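Protein PUF4 (Saccharomyces cerevisiae, PDB 3BWT) binds single-stranded mRNA sequences through its Pumilio-repeat domain, the part crystallised here, and takes part in regulating gene expression. Local coordinates at residues 137-140 with 141-144. Numbering follows the deposited sequence.
Sequences IQKC and LQRL
Lys-139 and Arg-143, one helical turn apart, run side by side and point the same way, the lysine CD lying 3.7 Å from the arginine CG. The lysine leaves the backbone with CG anti to N (chi1 -170°), then bends at chi2 and chi3, which brings its ammonium to the amide oxygen of Gln-142, the two side chains crossing at a slant. There NZ makes a weak hydrogen bond to Gln-142 OE1 at 3.5 Å; its stronger partner is Glu-105 of helix 96-106, through a salt bridge. That carboxylate, which also forms a long, weak ion pair with Arg-143, probably eases the closeness of the two cations, whose like-charged Lys-139 NZ and Arg-143 NH2 are 4.2 Å apart. With an alanine at Lys-139, Glu-105 would probably lose its salt bridge, keeping the weak pair with Arg-143, and Arg-143 CG its aliphatic neighbour. The setting is the end of helix 133-143 in Pumilio repeat 4, one unit of the curved, all-helical PUF solenoid. Here the backbone bond from Leu-144 N to Cys-140 O, 2.9 Å long, closes the final turn as Leu-144 leaves helical geometry. Leu-144 CD1 packs 4.1 Å from Cys-140 CB, and Leu-141 meets Phe-149 and Ile-152 of helix 146-158.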
ATOM      1  N   ILE A 137      10.784   1.855   1.189  1.00 17.82           N
ATOM      2  CA  ILE A 137      10.653   0.997   0.016  1.00 19.72           C
ATOM      3  C   ILE A 137       9.588   1.495  -0.978  1.00 19.59           C
ATOM      4  O   ILE A 137       9.820   1.501  -2.181  1.00 20.00           O
ATOM      5  CB  ILE A 137      10.385  -0.468   0.434  1.00 18.13           C
ATOM      6  CG1 ILE A 137      11.614  -1.017   1.161  1.00 17.72           C
ATOM      7  CG2 ILE A 137      10.026  -1.330  -0.778  1.00 17.40           C
ATOM      8  CD1 ILE A 137      12.929  -0.609   0.499  1.00 17.14           C
ATOM      9  N   GLN A 138       8.433   1.925  -0.477  1.00 21.68           N
ATOM     10  CA  GLN A 138       7.392   2.461  -1.353  1.00 20.97           C
ATOM     11  C   GLN A 138       7.830   3.752  -2.039  1.00 21.32           C
ATOM     12  O   GLN A 138       7.504   3.986  -3.196  1.00 29.43           O
ATOM     13  CB  GLN A 138       6.110   2.716  -0.579  1.00 19.62           C
ATOM     14  CG  GLN A 138       5.477   1.483  -0.004  1.00 20.38           C
ATOM     15  CD  GLN A 138       4.125   1.784   0.607  1.00 23.58           C
ATOM     16  OE1 GLN A 138       3.312   2.481   0.005  1.00 32.08           O
ATOM     17  NE2 GLN A 138       3.879   1.271   1.808  1.00 19.39           N
ATOM     18  N   LYS A 139       8.561   4.594  -1.323  1.00 21.09           N
ATOM     19  CA  LYS A 139       9.018   5.860  -1.884  1.00 20.73           C
ATOM     20  C   LYS A 139       9.866   5.579  -3.108  1.00 19.99           C
ATOM     21  O   LYS A 139       9.800   6.284  -4.102  1.00 20.86           O
ATOM     22  CB  LYS A 139       9.830   6.635  -0.849  1.00 19.54           C
ATOM     23  CG  LYS A 139      10.160   8.054  -1.240  1.00 19.99           C
ATOM     24  CD  LYS A 139       8.932   8.820  -1.677  1.00 27.47           C
ATOM     25  CE  LYS A 139       8.021   9.167  -0.519  1.00 23.72           C
ATOM     26  NZ  LYS A 139       6.813   9.907  -0.995  1.00 26.51           N
ATOM     27  N   CYS A 140      10.656   4.524  -3.024  1.00 19.72           N
ATOM     28  CA  CYS A 140      11.530   4.146  -4.111  1.00 20.94           C
ATOM     29  C   CYS A 140      10.724   3.925  -5.370  1.00 23.16           C
ATOM     30  O   CYS A 140      11.113   4.370  -6.454  1.00 23.03           O
ATOM     31  CB  CYS A 140      12.310   2.885  -3.748  1.00 19.03           C
ATOM     32  SG  CYS A 140      13.676   3.204  -2.622  1.00 16.73           S
ATOM     33  N   LEU A 141       9.596   3.236  -5.218  1.00 26.15           N
ATOM     34  CA  LEU A 141       8.704   2.953  -6.336  1.00 20.21           C
ATOM     35  C   LEU A 141       8.027   4.234  -6.823  1.00 23.99           C
ATOM     36  O   LEU A 141       7.866   4.447  -8.022  1.00 28.73           O
ATOM     37  CB  LEU A 141       7.669   1.910  -5.931  1.00 20.17           C
ATOM     38  CG  LEU A 141       8.242   0.568  -5.462  1.00 20.06           C
ATOM     39  CD1 LEU A 141       7.294  -0.136  -4.502  1.00 18.53           C
ATOM     40  CD2 LEU A 141       8.564  -0.330  -6.648  1.00 20.47           C
ATOM     41  N   GLN A 142       7.651   5.107  -5.898  1.00 23.65           N
ATOM     42  CA  GLN A 142       6.999   6.347  -6.300  1.00 25.38           C
ATOM     43  C   GLN A 142       7.934   7.318  -7.013  1.00 24.89           C
ATOM     44  O   GLN A 142       7.464   8.182  -7.746  1.00 32.32           O
ATOM     45  CB  GLN A 142       6.366   7.054  -5.102  1.00 19.48           C
ATOM     46  CG  GLN A 142       5.511   6.166  -4.246  1.00 29.13           C
ATOM     47  CD  GLN A 142       4.834   6.927  -3.126  1.00 45.21           C
ATOM     48  OE1 GLN A 142       5.304   6.928  -1.980  1.00 34.23           O
ATOM     49  NE2 GLN A 142       3.727   7.595  -3.454  1.00 38.63           N
ATOM     50  N   ARG A 143       9.243   7.189  -6.796  1.00 20.93           N
ATOM     51  CA  ARG A 143      10.187   8.235  -7.209  1.00 22.66           C
ATOM     52  C   ARG A 143      11.218   7.819  -8.256  1.00 25.40           C
ATOM     53  O   ARG A 143      11.604   8.633  -9.091  1.00 27.07           O
ATOM     54  CB  ARG A 143      10.935   8.825  -6.003  1.00 23.92           C
ATOM     55  CG  ARG A 143      10.094   9.685  -5.070  1.00 23.48           C
ATOM     56  CD  ARG A 143       9.291  10.703  -5.838  1.00 23.98           C
ATOM     57  NE  ARG A 143       8.211  11.250  -5.024  1.00 31.29           N
ATOM     58  CZ  ARG A 143       8.068  12.539  -4.723  1.00 37.74           C
ATOM     59  NH1 ARG A 143       8.934  13.440  -5.178  1.00 28.37           N
ATOM     60  NH2 ARG A 143       7.048  12.925  -3.968  1.00 41.32           N
ATOM     61  N   LEU A 144      11.680   6.572  -8.200  1.00 21.81           N
ATOM     62  CA  LEU A 144      12.767   6.135  -9.071  1.00 22.20           C
ATOM     63  C   LEU A 144      12.275   5.607 -10.407  1.00 28.04           C
ATOM     64  O   LEU A 144      11.101   5.286 -10.575  1.00 25.44           O
ATOM     65  CB  LEU A 144      13.610   5.046  -8.398  1.00 29.62           C
ATOM     66  CG  LEU A 144      14.106   5.250  -6.964  1.00 22.98           C
ATOM     67  CD1 LEU A 144      15.071   4.151  -6.572  1.00 17.45           C
ATOM     68  CD2 LEU A 144      14.751   6.602  -6.815  1.00 22.07           C
TER